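Local coordinates for DUF1460 domain-containing protein (PDB 2IM9) that is of unknown function but, as an N-acetylmuramoyl-L-alanine amidase-like member of the papain-like peptidase clan CA, probably hydrolyses amide bonds of cell-wall peptidoglycan, at residues 98-103 and 120-125; 134-139 and 260-265; 139-144 and 246-251; 153-158 and 165-170; 239-244 and 310-315. One frame throughout, in Å; residues are numbered along the deposited sequence.

Contact 1. Residues 98-103 and 120-125; sequences YVNTVL and HTRYKN
Asn100 of helix 95-107 meets Thr121 and Arg122 at the end of helix 111-122, and its amide has a tight side and a water-bridged one. On the tight side OD1 lies 3.3 Å from the Thr121 CG2 methyl, as the two side chains lie alongside, pointing opposite ways; the nearest CA pair, that of Asn100 and Thr121, is 6.8 Å apart. Chi1 of -56° turns the Thr121 methyl to this amide and its OG1 to the carbonyl of Cys117, one helical turn back. The other end of the amide packs more loosely: Asn100 ND2 comes no nearer to Arg122 CG than 4.0 Å. A water closes this side, accepting from Asn100 ND2 at 2.9 Å and from Arg122 NE at 3.1 Å, with amide and guanidinium planes 64° apart. Arg122 NH1 is bound to the carbonyl of Gly75. In the fold, helix 137-147 covers the pair, its Trp141 NE1 donating to Asn100 OD1, while strand 264-275 packs on Val99 and Leu103 of helix 95-107.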
# COMPACT_ATOMS: atom_id res chain seq x y z
N TYR A 98 1.75 1.07 6.09
CA TYR A 98 3.06 1.69 6.08
C TYR A 98 3.20 2.66 4.92
O TYR A 98 3.58 3.82 5.09
CB TYR A 98 4.15 0.62 6.04
CG TYR A 98 5.56 1.16 6.04
CD1 TYR A 98 6.03 1.94 7.10
CD2 TYR A 98 6.44 0.84 5.00
CE1 TYR A 98 7.35 2.42 7.09
CE2 TYR A 98 7.74 1.33 4.99
CZ TYR A 98 8.19 2.09 6.04
OH TYR A 98 9.48 2.55 6.02
N VAL A 99 2.89 2.20 3.71
CA VAL A 99 3.04 3.05 2.54
C VAL A 99 2.10 4.26 2.64
O VAL A 99 2.52 5.40 2.39
CB VAL A 99 2.85 2.22 1.26
CG1 VAL A 99 2.67 3.11 0.03
CG2 VAL A 99 4.07 1.32 1.06
N ASN A 100 0.85 4.02 3.03
CA ASN A 100 -0.12 5.11 3.17
C ASN A 100 0.31 6.15 4.20
O ASN A 100 0.17 7.36 3.98
CB ASN A 100 -1.47 4.54 3.59
CG ASN A 100 -2.29 4.05 2.40
OD1 ASN A 100 -2.22 4.62 1.32
ND2 ASN A 100 -3.10 3.02 2.62
N THR A 101 0.81 5.67 5.32
CA THR A 101 1.21 6.58 6.40
C THR A 101 2.44 7.40 5.97
O THR A 101 2.44 8.63 6.10
CB THR A 101 1.50 5.83 7.69
OG1 THR A 101 0.30 5.14 8.08
CG2 THR A 101 1.90 6.81 8.77
N VAL A 102 3.44 6.73 5.41
CA VAL A 102 4.65 7.45 4.97
C VAL A 102 4.33 8.50 3.90
O VAL A 102 4.75 9.66 4.02
CB VAL A 102 5.75 6.48 4.48
CG1 VAL A 102 6.88 7.29 3.80
CG2 VAL A 102 6.28 5.65 5.65
N LEU A 103 3.58 8.10 2.87
CA LEU A 103 3.21 9.03 1.80
C LEU A 103 2.46 10.24 2.33
O LEU A 103 2.77 11.38 1.97
CB LEU A 103 2.38 8.34 0.72
CG LEU A 103 3.17 7.36 -0.16
CD1 LEU A 103 2.20 6.69 -1.15
CD2 LEU A 103 4.33 8.07 -0.88
N HIS A 120 -7.69 11.21 2.40
CA HIS A 120 -7.86 11.19 0.95
C HIS A 120 -7.04 10.14 0.22
O HIS A 120 -7.32 9.87 -0.94
CB HIS A 120 -7.63 12.58 0.35
CG HIS A 120 -8.80 13.49 0.54
ND1 HIS A 120 -8.99 14.23 1.68
CD2 HIS A 120 -9.86 13.74 -0.26
CE1 HIS A 120 -10.11 14.92 1.57
NE2 HIS A 120 -10.66 14.64 0.40
N THR A 121 -6.05 9.54 0.87
CA THR A 121 -5.25 8.48 0.26
C THR A 121 -5.87 7.11 0.56
O THR A 121 -5.82 6.21 -0.30
CB THR A 121 -3.77 8.53 0.75
OG1 THR A 121 -3.22 9.83 0.49
CG2 THR A 121 -2.92 7.53 0.00
N ARG A 122 -6.45 6.97 1.75
CA ARG A 122 -7.00 5.70 2.23
C ARG A 122 -8.39 5.42 1.71
O ARG A 122 -8.77 4.26 1.57
CB ARG A 122 -7.05 5.65 3.76
CG ARG A 122 -5.72 5.48 4.43
CD ARG A 122 -5.97 5.23 5.94
NE ARG A 122 -6.52 3.89 6.15
CZ ARG A 122 -7.47 3.59 7.03
NH1 ARG A 122 -8.01 4.56 7.79
NH2 ARG A 122 -7.90 2.33 7.15
N TYR A 123 -9.15 6.49 1.44
CA TYR A 123 -10.57 6.38 1.06
C TYR A 123 -10.85 7.10 -0.24
O TYR A 123 -10.34 8.17 -0.49
CB TYR A 123 -11.47 6.99 2.14
CG TYR A 123 -11.33 6.33 3.48
CD1 TYR A 123 -12.09 5.20 3.80
CD2 TYR A 123 -10.45 6.83 4.43
CE1 TYR A 123 -11.95 4.57 5.05
CE2 TYR A 123 -10.30 6.22 5.67
CZ TYR A 123 -11.04 5.09 5.96
OH TYR A 123 -10.88 4.52 7.20
N LYS A 124 -11.72 6.51 -1.05
CA LYS A 124 -12.22 7.17 -2.25
C LYS A 124 -12.85 8.53 -1.92
O LYS A 124 -13.78 8.61 -1.11
CB LYS A 124 -13.22 6.26 -2.95
CG LYS A 124 -13.71 6.78 -4.28
CD LYS A 124 -14.90 5.98 -4.78
CE LYS A 124 -15.52 6.65 -6.01
NZ LYS A 124 -16.61 5.79 -6.59
N ASN A 125 -12.33 9.60 -2.55
CA ASN A 125 -12.75 10.99 -2.29
C ASN A 125 -12.70 11.46 -0.84
O ASN A 125 -13.38 12.43 -0.46
CB ASN A 125 -14.14 11.27 -2.88
CG ASN A 125 -14.23 10.92 -4.35
OD1 ASN A 125 -13.35 11.29 -5.14
ND2 ASN A 125 -15.27 10.18 -4.73
O HOH W 1 -4.53 1.84 4.91

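Contact 2. Residues 134-139 and 260-265; sequences NHFTSI and IGTELD
Phe136 and Ser138, around the start of helix 137-147, face Leu264 and Asp265 at the start of strand 264-275, with CA separations of 8.5 Å for Phe136 and Leu264 and 7.4 Å for Ser138 and Asp265. Phe136 occupies the N-cap position and the helix opens with a wider pi-type turn. Among the side chains, the Phe136 ring receives Leu264 at its edge, close to the ring plane, Phe136 CD1 lying 3.6 Å from Leu264 CD1. Thr262 CG2 approaches the ring obliquely, 4.0 Å from Phe136 CE1. The polar half rests on one short bond: Ser138 OG, turned toward Asp265 by a chi1 of 60°, donates to the syn lone pair of Asp265 OD2 at 2.6 Å. A water extends the link, accepting from Ser138 N at 2.8 Å and donating to Asp265 OD1 at 2.8 Å, so both carboxylate oxygens are engaged. Around the contact, Ser217 of strand 214-223 also binds Asp265 OD2, Trp179 meets the Phe136 ring edge-to-face, and Ile174 of strand 168-175 also touches Phe136.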
# COMPACT_ATOMS: atom_id res chain seq x y z
N ASN A 134 -9.85 2.11 0.26
CA ASN A 134 -9.17 1.60 -0.93
C ASN A 134 -8.59 0.21 -0.70
O ASN A 134 -7.38 0.02 -0.69
CB ASN A 134 -8.09 2.58 -1.37
CG ASN A 134 -8.67 3.81 -2.01
OD1 ASN A 134 -9.68 3.74 -2.71
ND2 ASN A 134 -8.01 4.97 -1.79
N HIS A 135 -9.47 -0.78 -0.53
CA HIS A 135 -9.05 -2.14 -0.19
C HIS A 135 -8.13 -2.82 -1.20
O HIS A 135 -7.20 -3.54 -0.82
CB HIS A 135 -10.27 -3.04 0.02
CG HIS A 135 -11.11 -2.66 1.20
ND1 HIS A 135 -10.71 -2.90 2.50
CD2 HIS A 135 -12.32 -2.07 1.27
CE1 HIS A 135 -11.65 -2.45 3.32
NE2 HIS A 135 -12.64 -1.95 2.59
N PHE A 136 -8.42 -2.62 -2.48
CA PHE A 136 -7.66 -3.31 -3.53
C PHE A 136 -6.60 -2.40 -4.11
O PHE A 136 -6.88 -1.32 -4.63
CB PHE A 136 -8.59 -3.83 -4.63
CG PHE A 136 -9.47 -4.94 -4.16
CD1 PHE A 136 -9.04 -6.26 -4.25
CD2 PHE A 136 -10.72 -4.67 -3.60
CE1 PHE A 136 -9.83 -7.30 -3.80
CE2 PHE A 136 -11.54 -5.73 -3.13
CZ PHE A 136 -11.09 -7.04 -3.24
N THR A 137 -5.36 -2.83 -3.99
CA THR A 137 -4.23 -2.01 -4.44
C THR A 137 -4.35 -1.56 -5.89
O THR A 137 -3.98 -0.41 -6.22
CB THR A 137 -2.90 -2.73 -4.14
OG1 THR A 137 -2.90 -3.06 -2.75
CG2 THR A 137 -1.72 -1.82 -4.43
N SER A 138 -4.85 -2.42 -6.76
CA SER A 138 -4.91 -2.04 -8.18
C SER A 138 -6.13 -1.16 -8.48
O SER A 138 -5.99 0.05 -8.76
CB SER A 138 -4.87 -3.27 -9.09
OG SER A 138 -5.94 -4.15 -8.83
N ILE A 139 -7.32 -1.74 -8.38
CA ILE A 139 -8.51 -1.08 -8.90
C ILE A 139 -9.04 0.04 -8.00
O ILE A 139 -9.81 0.90 -8.45
CB ILE A 139 -9.62 -2.11 -9.23
CG1 ILE A 139 -9.98 -2.92 -8.00
CG2 ILE A 139 -9.17 -3.04 -10.35
CD1 ILE A 139 -11.44 -2.90 -7.71
N ILE A 260 -10.89 -16.17 -0.93
CA ILE A 260 -11.35 -14.84 -0.49
C ILE A 260 -12.48 -14.30 -1.34
O ILE A 260 -12.98 -13.21 -1.05
CB ILE A 260 -10.22 -13.77 -0.44
CG1 ILE A 260 -9.76 -13.43 -1.86
CG2 ILE A 260 -9.06 -14.21 0.48
CD1 ILE A 260 -8.76 -12.30 -1.95
N GLY A 261 -12.86 -15.05 -2.38
CA GLY A 261 -14.01 -14.72 -3.20
C GLY A 261 -13.68 -13.99 -4.47
O GLY A 261 -14.58 -13.65 -5.23
N THR A 262 -12.39 -13.75 -4.70
CA THR A 262 -11.98 -13.03 -5.90
C THR A 262 -10.57 -13.39 -6.35
O THR A 262 -9.74 -13.79 -5.54
CB THR A 262 -12.10 -11.50 -5.71
OG1 THR A 262 -11.84 -10.84 -6.96
CG2 THR A 262 -11.14 -10.98 -4.64
N GLU A 263 -10.33 -13.29 -7.66
CA GLU A 263 -8.96 -13.23 -8.17
C GLU A 263 -8.28 -12.01 -7.60
O GLU A 263 -8.95 -11.03 -7.24
CB GLU A 263 -8.95 -13.10 -9.69
CG GLU A 263 -9.54 -14.28 -10.41
CD GLU A 263 -9.41 -14.15 -11.92
OE1 GLU A 263 -8.97 -13.07 -12.43
OE2 GLU A 263 -9.74 -15.16 -12.60
N LEU A 264 -6.96 -12.05 -7.53
CA LEU A 264 -6.20 -10.91 -7.07
C LEU A 264 -4.92 -10.74 -7.89
O LEU A 264 -4.49 -11.68 -8.60
CB LEU A 264 -5.86 -11.07 -5.58
CG LEU A 264 -5.44 -9.82 -4.80
CD1 LEU A 264 -6.42 -8.63 -4.98
CD2 LEU A 264 -5.31 -10.21 -3.33
N ASP A 265 -4.32 -9.56 -7.82
CA ASP A 265 -3.18 -9.24 -8.69
C ASP A 265 -1.91 -8.76 -7.97
O ASP A 265 -0.82 -8.85 -8.53
CB ASP A 265 -3.58 -8.18 -9.73
CG ASP A 265 -4.44 -7.04 -9.14
OD1 ASP A 265 -4.56 -6.94 -7.89
OD2 ASP A 265 -4.99 -6.25 -9.94
O HOH W 2 -5.43 -5.09 -5.95

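Contact 3. Residues 139-144 and 246-251; sequences IDWNNY and VIEIIR
Trp141 is the first residue of the helical segment 139-144 to meet strand 246-251, whose axis passes 12.7 Å from that of the helix at 146° between their directions. At chi1 -166° the indole CG lies anti to the backbone N, and the six-membered part of the ring is directed to the sheet. Its CZ3 is 3.6 Å from Glu248 OE2, which sits at the ring edge near its plane, and 4.4 Å from Val246 CG1. On the far side of the indole, NE1 donates to Asn100 OD1. Next in sequence, Asn142 and the extended Glu248 come from opposite directions, amide and carboxylate within 5° of coplanar. Asn142 OD1 to Glu248 OE2 measures 2.6 Å and Asn142 ND2 to Glu248 OE1 2.9 Å, but the amide's O and N are likely interchanged. Chemically, the polarised C-H edge of the indole would be expected to suit a carboxylate oxygen, and with the amide turned back its N-H could face Glu248 OE2, so that the short approach may be a hydrogen bond.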
# COMPACT_ATOMS: atom_id res chain seq x y z
N ILE A 139 -7.32 -1.74 -8.38
CA ILE A 139 -8.51 -1.08 -8.90
C ILE A 139 -9.04 0.04 -8.00
O ILE A 139 -9.81 0.90 -8.45
CB ILE A 139 -9.62 -2.11 -9.23
CG1 ILE A 139 -9.98 -2.92 -8.00
CG2 ILE A 139 -9.17 -3.04 -10.35
CD1 ILE A 139 -11.44 -2.90 -7.71
N ASP A 140 -8.62 0.03 -6.73
CA ASP A 140 -8.95 1.12 -5.82
C ASP A 140 -7.76 2.08 -5.65
O ASP A 140 -7.81 3.22 -6.08
CB ASP A 140 -9.36 0.61 -4.44
CG ASP A 140 -10.64 -0.20 -4.45
OD1 ASP A 140 -11.56 0.10 -5.24
OD2 ASP A 140 -10.72 -1.11 -3.62
N TRP A 141 -6.70 1.60 -5.00
CA TRP A 141 -5.65 2.50 -4.52
C TRP A 141 -4.86 3.11 -5.66
O TRP A 141 -4.75 4.35 -5.76
CB TRP A 141 -4.71 1.76 -3.56
CG TRP A 141 -3.79 2.66 -2.76
CD1 TRP A 141 -4.11 3.38 -1.64
CD2 TRP A 141 -2.39 2.87 -2.98
NE1 TRP A 141 -3.01 4.06 -1.17
CE2 TRP A 141 -1.93 3.78 -1.98
CE3 TRP A 141 -1.48 2.42 -3.94
CZ2 TRP A 141 -0.61 4.21 -1.90
CZ3 TRP A 141 -0.15 2.85 -3.87
CH2 TRP A 141 0.28 3.73 -2.84
N ASN A 142 -4.27 2.26 -6.52
CA ASN A 142 -3.56 2.79 -7.68
C ASN A 142 -4.48 3.69 -8.52
O ASN A 142 -4.12 4.81 -8.87
CB ASN A 142 -3.06 1.65 -8.58
CG ASN A 142 -1.86 0.92 -8.02
OD1 ASN A 142 -1.29 1.29 -6.99
ND2 ASN A 142 -1.43 -0.11 -8.74
N ASN A 143 -5.67 3.19 -8.83
CA ASN A 143 -6.59 3.91 -9.72
C ASN A 143 -6.93 5.31 -9.19
O ASN A 143 -6.72 6.32 -9.88
CB ASN A 143 -7.85 3.08 -9.93
CG ASN A 143 -8.89 3.81 -10.75
OD1 ASN A 143 -8.68 4.10 -11.91
ND2 ASN A 143 -10.02 4.13 -10.11
N TYR A 144 -7.40 5.36 -7.95
CA TYR A 144 -7.84 6.62 -7.36
C TYR A 144 -6.70 7.58 -7.08
O TYR A 144 -6.84 8.79 -7.29
CB TYR A 144 -8.72 6.39 -6.12
CG TYR A 144 -10.08 5.84 -6.47
CD1 TYR A 144 -10.91 6.49 -7.38
CD2 TYR A 144 -10.54 4.65 -5.91
CE1 TYR A 144 -12.15 5.98 -7.73
CE2 TYR A 144 -11.78 4.13 -6.24
CZ TYR A 144 -12.58 4.80 -7.16
OH TYR A 144 -13.81 4.31 -7.50
N VAL A 246 7.32 3.71 -5.24
CA VAL A 246 6.51 2.67 -4.62
C VAL A 246 6.62 1.43 -5.49
O VAL A 246 6.37 1.51 -6.71
CB VAL A 246 5.02 3.11 -4.52
CG1 VAL A 246 4.15 1.95 -4.06
CG2 VAL A 246 4.89 4.35 -3.57
N ILE A 247 7.03 0.31 -4.87
CA ILE A 247 7.17 -0.98 -5.58
C ILE A 247 6.07 -1.93 -5.14
O ILE A 247 5.92 -2.17 -3.93
CB ILE A 247 8.53 -1.66 -5.23
CG1 ILE A 247 9.70 -0.79 -5.68
CG2 ILE A 247 8.61 -3.04 -5.87
CD1 ILE A 247 11.02 -1.26 -5.08
N GLU A 248 5.29 -2.43 -6.10
CA GLU A 248 4.25 -3.43 -5.83
C GLU A 248 4.63 -4.79 -6.40
O GLU A 248 5.15 -4.89 -7.52
CB GLU A 248 2.90 -2.96 -6.41
CG GLU A 248 2.38 -1.70 -5.73
CD GLU A 248 1.23 -1.02 -6.45
OE1 GLU A 248 0.85 -1.45 -7.56
OE2 GLU A 248 0.69 -0.04 -5.87
N ILE A 249 4.33 -5.83 -5.64
CA ILE A 249 4.69 -7.18 -6.04
C ILE A 249 3.49 -7.80 -6.77
O ILE A 249 2.41 -7.87 -6.19
CB ILE A 249 5.10 -8.04 -4.81
CG1 ILE A 249 6.26 -7.40 -4.03
CG2 ILE A 249 5.38 -9.49 -5.25
CD1 ILE A 249 7.50 -7.05 -4.87
N ILE A 250 3.71 -8.28 -8.00
CA ILE A 250 2.61 -8.62 -8.91
C ILE A 250 2.48 -10.12 -9.14
O ILE A 250 3.47 -10.79 -9.45
CB ILE A 250 2.80 -7.89 -10.29
CG1 ILE A 250 3.01 -6.38 -10.07
CG2 ILE A 250 1.62 -8.18 -11.23
CD1 ILE A 250 1.93 -5.68 -9.23
N ARG A 251 1.25 -10.61 -9.00
CA ARG A 251 0.92 -12.01 -9.25
C ARG A 251 -0.20 -12.03 -10.30
O ARG A 251 -1.38 -11.92 -9.95
CB ARG A 251 0.47 -12.66 -7.95
CG ARG A 251 1.52 -12.63 -6.84
CD ARG A 251 1.19 -13.57 -5.73
NE ARG A 251 1.94 -13.26 -4.52
CZ ARG A 251 2.26 -14.18 -3.61
NH1 ARG A 251 1.91 -15.45 -3.79
NH2 ARG A 251 2.92 -13.81 -2.51

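Contact 4. Residues 153-158 and 165-170; sequences DITFSI and PVALYA
Phe156, Ala167 and Pro165 carry this contact, which pins together the two ends of the loop joining strand 151-153 to strand 168-175. The first end begins with an Asx turn, Asp153 OD1 accepting from Thr155 N at 2.9 Å with a fairly straight N-H...O angle of 158°, and runs on into a 3-10 turn at residues 155-157 that presents the Phe156 ring. Ala167 places its methyl almost exactly over the centre of that ring: CB is 3.6 Å from the centroid and 5° off the normal, a clear CH-pi contact. Pro165 approaches at the ring edge instead, with CB 3.6 Å from Phe156 CD2, and the same CB touches the Phe156 carbonyl. Tyr169 adds a second ring, its face receiving Phe156 CZ; the two planes are inclined at 44°, with centroids 5.2 Å apart. Pro220 of strand 214-223 also touches Phe156, so the loop is packed against the sheet. On the Ala167 side of the Phe156 ring plane, a water joins the backbones, accepting from Val166 N at 2.8 Å and lying 2.7 Å from Ile158 O, one of several acceptors that share its protons.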
# COMPACT_ATOMS: atom_id res chain seq x y z
N ASP A 153 2.30 5.79 -12.72
CA ASP A 153 2.87 4.48 -13.00
C ASP A 153 3.97 4.69 -14.04
O ASP A 153 3.70 5.19 -15.15
CB ASP A 153 1.77 3.54 -13.52
CG ASP A 153 2.22 2.08 -13.65
OD1 ASP A 153 3.38 1.85 -14.05
OD2 ASP A 153 1.39 1.17 -13.39
N ILE A 154 5.20 4.35 -13.68
CA ILE A 154 6.33 4.48 -14.59
C ILE A 154 6.93 3.15 -15.04
O ILE A 154 8.01 3.12 -15.65
CB ILE A 154 7.42 5.40 -14.02
CG1 ILE A 154 8.06 4.81 -12.75
CG2 ILE A 154 6.84 6.80 -13.74
CD1 ILE A 154 9.48 5.28 -12.55
N THR A 155 6.23 2.05 -14.77
CA THR A 155 6.72 0.70 -15.07
C THR A 155 7.24 0.56 -16.50
O THR A 155 8.36 0.06 -16.72
CB THR A 155 5.62 -0.35 -14.80
OG1 THR A 155 5.08 -0.13 -13.48
CG2 THR A 155 6.18 -1.77 -14.90
N PHE A 156 6.45 1.03 -17.48
CA PHE A 156 6.87 0.90 -18.89
C PHE A 156 8.09 1.74 -19.26
O PHE A 156 8.75 1.45 -20.26
CB PHE A 156 5.72 1.21 -19.85
CG PHE A 156 4.88 0.02 -20.20
CD1 PHE A 156 3.75 -0.30 -19.46
CD2 PHE A 156 5.22 -0.78 -21.30
CE1 PHE A 156 2.97 -1.41 -19.79
CE2 PHE A 156 4.45 -1.90 -21.64
CZ PHE A 156 3.32 -2.21 -20.89
N SER A 157 8.38 2.79 -18.48
CA SER A 157 9.52 3.66 -18.76
C SER A 157 10.86 3.02 -18.37
O SER A 157 11.93 3.59 -18.63
CB SER A 157 9.37 4.99 -18.03
OG SER A 157 9.74 4.85 -16.67
N ILE A 158 10.81 1.86 -17.74
CA ILE A 158 12.02 1.15 -17.37
C ILE A 158 12.34 0.24 -18.54
O ILE A 158 11.73 -0.81 -18.70
CB ILE A 158 11.87 0.42 -16.03
CG1 ILE A 158 11.69 1.47 -14.92
CG2 ILE A 158 13.11 -0.46 -15.75
CD1 ILE A 158 11.06 0.96 -13.71
N PRO A 165 10.57 -0.80 -23.79
CA PRO A 165 10.04 -1.36 -22.54
C PRO A 165 10.11 -2.89 -22.53
O PRO A 165 10.12 -3.53 -23.59
CB PRO A 165 8.57 -0.91 -22.53
CG PRO A 165 8.53 0.29 -23.43
CD PRO A 165 9.55 -0.00 -24.50
N VAL A 166 10.14 -3.45 -21.33
CA VAL A 166 10.12 -4.89 -21.15
C VAL A 166 8.87 -5.32 -20.38
O VAL A 166 8.67 -6.52 -20.12
CB VAL A 166 11.38 -5.38 -20.41
CG1 VAL A 166 12.63 -5.09 -21.26
CG2 VAL A 166 11.50 -4.70 -19.07
N ALA A 167 8.02 -4.35 -20.04
CA ALA A 167 6.84 -4.62 -19.20
C ALA A 167 5.74 -5.41 -19.90
O ALA A 167 5.59 -5.35 -21.13
CB ALA A 167 6.27 -3.33 -18.63
N LEU A 168 4.96 -6.11 -19.08
CA LEU A 168 3.80 -6.90 -19.50
C LEU A 168 2.59 -6.43 -18.69
O LEU A 168 2.72 -5.58 -17.82
CB LEU A 168 4.05 -8.38 -19.21
CG LEU A 168 5.30 -8.97 -19.89
CD1 LEU A 168 5.64 -10.37 -19.35
CD2 LEU A 168 5.12 -8.96 -21.41
N TYR A 169 1.40 -6.96 -19.00
CA TYR A 169 0.19 -6.59 -18.26
C TYR A 169 -0.32 -7.76 -17.43
O TYR A 169 -0.46 -8.89 -17.94
CB TYR A 169 -0.94 -6.14 -19.21
CG TYR A 169 -0.64 -4.91 -20.03
CD1 TYR A 169 -0.73 -3.64 -19.47
CD2 TYR A 169 -0.33 -5.02 -21.38
CE1 TYR A 169 -0.47 -2.50 -20.22
CE2 TYR A 169 -0.08 -3.88 -22.16
CZ TYR A 169 -0.15 -2.64 -21.58
OH TYR A 169 0.10 -1.53 -22.37
N ALA A 170 -0.57 -7.49 -16.15
CA ALA A 170 -1.28 -8.44 -15.29
C ALA A 170 -2.74 -8.01 -15.18
O ALA A 170 -3.02 -6.82 -15.05
CB ALA A 170 -0.66 -8.46 -13.92
O HOH W 3 9.25 -1.66 -19.37

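Contact 5. Residues 239-244 and 310-315; sequences SQIPNG and KGINIQ
An apolar cluster of Ile241 and Pro242 against Ile312 and Ile314 packs the loop before strand 246-254 onto one face of the antiparallel sheet. Ile241 and Ile312 meet end to end through their terminal methyls, CD1 to CD1 at 4.0 Å. The Ile312 end of that pair is set by chi1 60°, which places CG1 between the backbone N and the carbonyl carbon; Ile241, with chi2 175°, is extended to its terminal methyl. Strand 311-317, which carries Ile312 and Ile314, lies between strands 246-254 and 214-223, antiparallel to both, and enters through a classic beta bulge in which Lys310 and Gly311 both face Ile250. Farther along, Ile314 has two conformers, so its distances are tentative; in one, Ile314 CG2 lies 4.2 Å from Pro242 CD and 4.5 Å from Ile241 CG2, with Ile158 and Ile222 also touching this side chain. Ile241 has a polar tie as well, its carbonyl O accepting from Trp274 NE1 of strand 264-275.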
# COMPACT_ATOMS: atom_id res chain seq x y z
N SER A 239 18.71 -0.15 -12.19
CA SER A 239 19.23 1.21 -11.99
C SER A 239 18.23 2.32 -12.33
O SER A 239 18.45 3.48 -11.96
CB SER A 239 20.49 1.40 -12.84
OG SER A 239 20.15 1.57 -14.21
N GLN A 240 17.16 1.97 -13.06
CA GLN A 240 16.15 2.96 -13.46
C GLN A 240 15.02 3.13 -12.45
O GLN A 240 14.14 3.98 -12.64
CB GLN A 240 15.57 2.63 -14.84
CG GLN A 240 16.58 2.72 -15.97
CD GLN A 240 16.03 2.12 -17.25
OE1 GLN A 240 15.09 2.65 -17.84
NE2 GLN A 240 16.60 1.00 -17.67
N ILE A 241 15.03 2.32 -11.40
CA ILE A 241 14.01 2.44 -10.36
C ILE A 241 14.43 3.64 -9.50
O ILE A 241 15.52 3.63 -8.93
CB ILE A 241 13.93 1.15 -9.53
CG1 ILE A 241 13.56 -0.04 -10.43
CG2 ILE A 241 12.96 1.33 -8.35
CD1 ILE A 241 13.57 -1.41 -9.73
N PRO A 242 13.58 4.69 -9.43
CA PRO A 242 13.95 5.93 -8.73
C PRO A 242 13.90 5.79 -7.21
O PRO A 242 13.07 5.07 -6.69
CB PRO A 242 12.86 6.93 -9.16
CG PRO A 242 12.04 6.27 -10.17
CD PRO A 242 12.24 4.77 -10.03
N ASN A 243 14.78 6.51 -6.52
CA ASN A 243 14.68 6.62 -5.07
C ASN A 243 13.30 7.14 -4.67
O ASN A 243 12.79 8.10 -5.26
CB ASN A 243 15.78 7.54 -4.54
CG ASN A 243 15.90 7.49 -3.03
OD1 ASN A 243 16.02 6.41 -2.44
ND2 ASN A 243 15.86 8.65 -2.39
N GLY A 244 12.69 6.48 -3.68
CA GLY A 244 11.39 6.89 -3.15
C GLY A 244 10.21 6.38 -3.95
O GLY A 244 9.07 6.74 -3.67
N LYS A 310 5.39 -12.92 -10.40
CA LYS A 310 6.04 -12.84 -11.72
C LYS A 310 6.78 -11.53 -11.99
O LYS A 310 7.46 -11.42 -13.01
CB LYS A 310 5.03 -13.08 -12.86
CG LYS A 310 4.43 -14.50 -12.90
CD LYS A 310 5.49 -15.55 -13.22
CE LYS A 310 4.93 -16.97 -13.10
NZ LYS A 310 5.96 -17.98 -13.46
N GLY A 311 6.60 -10.54 -11.13
CA GLY A 311 7.36 -9.29 -11.32
C GLY A 311 6.92 -8.13 -10.47
O GLY A 311 6.25 -8.31 -9.44
N ILE A 312 7.30 -6.92 -10.89
CA ILE A 312 7.03 -5.72 -10.07
C ILE A 312 6.44 -4.54 -10.86
O ILE A 312 6.72 -4.37 -12.03
CB ILE A 312 8.32 -5.23 -9.38
CG1 ILE A 312 9.42 -4.85 -10.39
CG2 ILE A 312 8.79 -6.26 -8.34
CD1 ILE A 312 10.67 -4.23 -9.73
N ASN A 313 5.65 -3.73 -10.17
CA ASN A 313 5.10 -2.48 -10.73
C ASN A 313 5.77 -1.34 -9.99
O ASN A 313 6.04 -1.45 -8.79
CB ASN A 313 3.56 -2.47 -10.56
CG ASN A 313 2.92 -1.14 -10.93
OD1 ASN A 313 2.92 -0.18 -10.14
ND2 ASN A 313 2.35 -1.08 -12.11
N ILE A 314 6.04 -0.25 -10.71
CA ILE A 314 6.75 0.90 -10.13
C ILE A 314 5.94 2.18 -10.35
O ILE A 314 5.56 2.50 -11.47
CB ILE A 314 8.18 1.09 -10.74
CG1 ILE A 314 9.01 -0.20 -10.66
CG2 ILE A 314 8.93 2.21 -10.02
CD1 ILE A 314 8.86 -1.12 -11.86
N GLN A 315 5.70 2.90 -9.25
CA GLN A 315 5.01 4.19 -9.29
C GLN A 315 5.85 5.24 -8.60
O GLN A 315 6.65 4.94 -7.71
CB GLN A 315 3.69 4.08 -8.56
CG GLN A 315 2.66 3.27 -9.31
CD GLN A 315 1.38 3.22 -8.56
OE1 GLN A 315 1.28 2.54 -7.53
NE2 GLN A 315 0.38 3.95 -9.05

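Overall arrangement
Helix 137-147 is the element shared by contacts 2 and 3, which have Ile139 in common and centres about 9 Å apart, and it lies between the helical part and the curled antiparallel sheet. Contact 1 joins the preceding helices and touches contact 3 through Asn100 and Trp141, their centres about 12 Å apart. Strand 311-317 links contact 5 to contact 3 by backbone bonds with strand 246-254, and to contact 4, about 9 Å away between centres, through Ile154 and Ile314. Along the chain contact 1 closes first; contact 4 is nested within contact 3 and that within contact 2, whereas contact 5 crosses both 2 and 3. Helices and sheet are thus joined by nested and crossing chain segments, consistent with a papain-like fold.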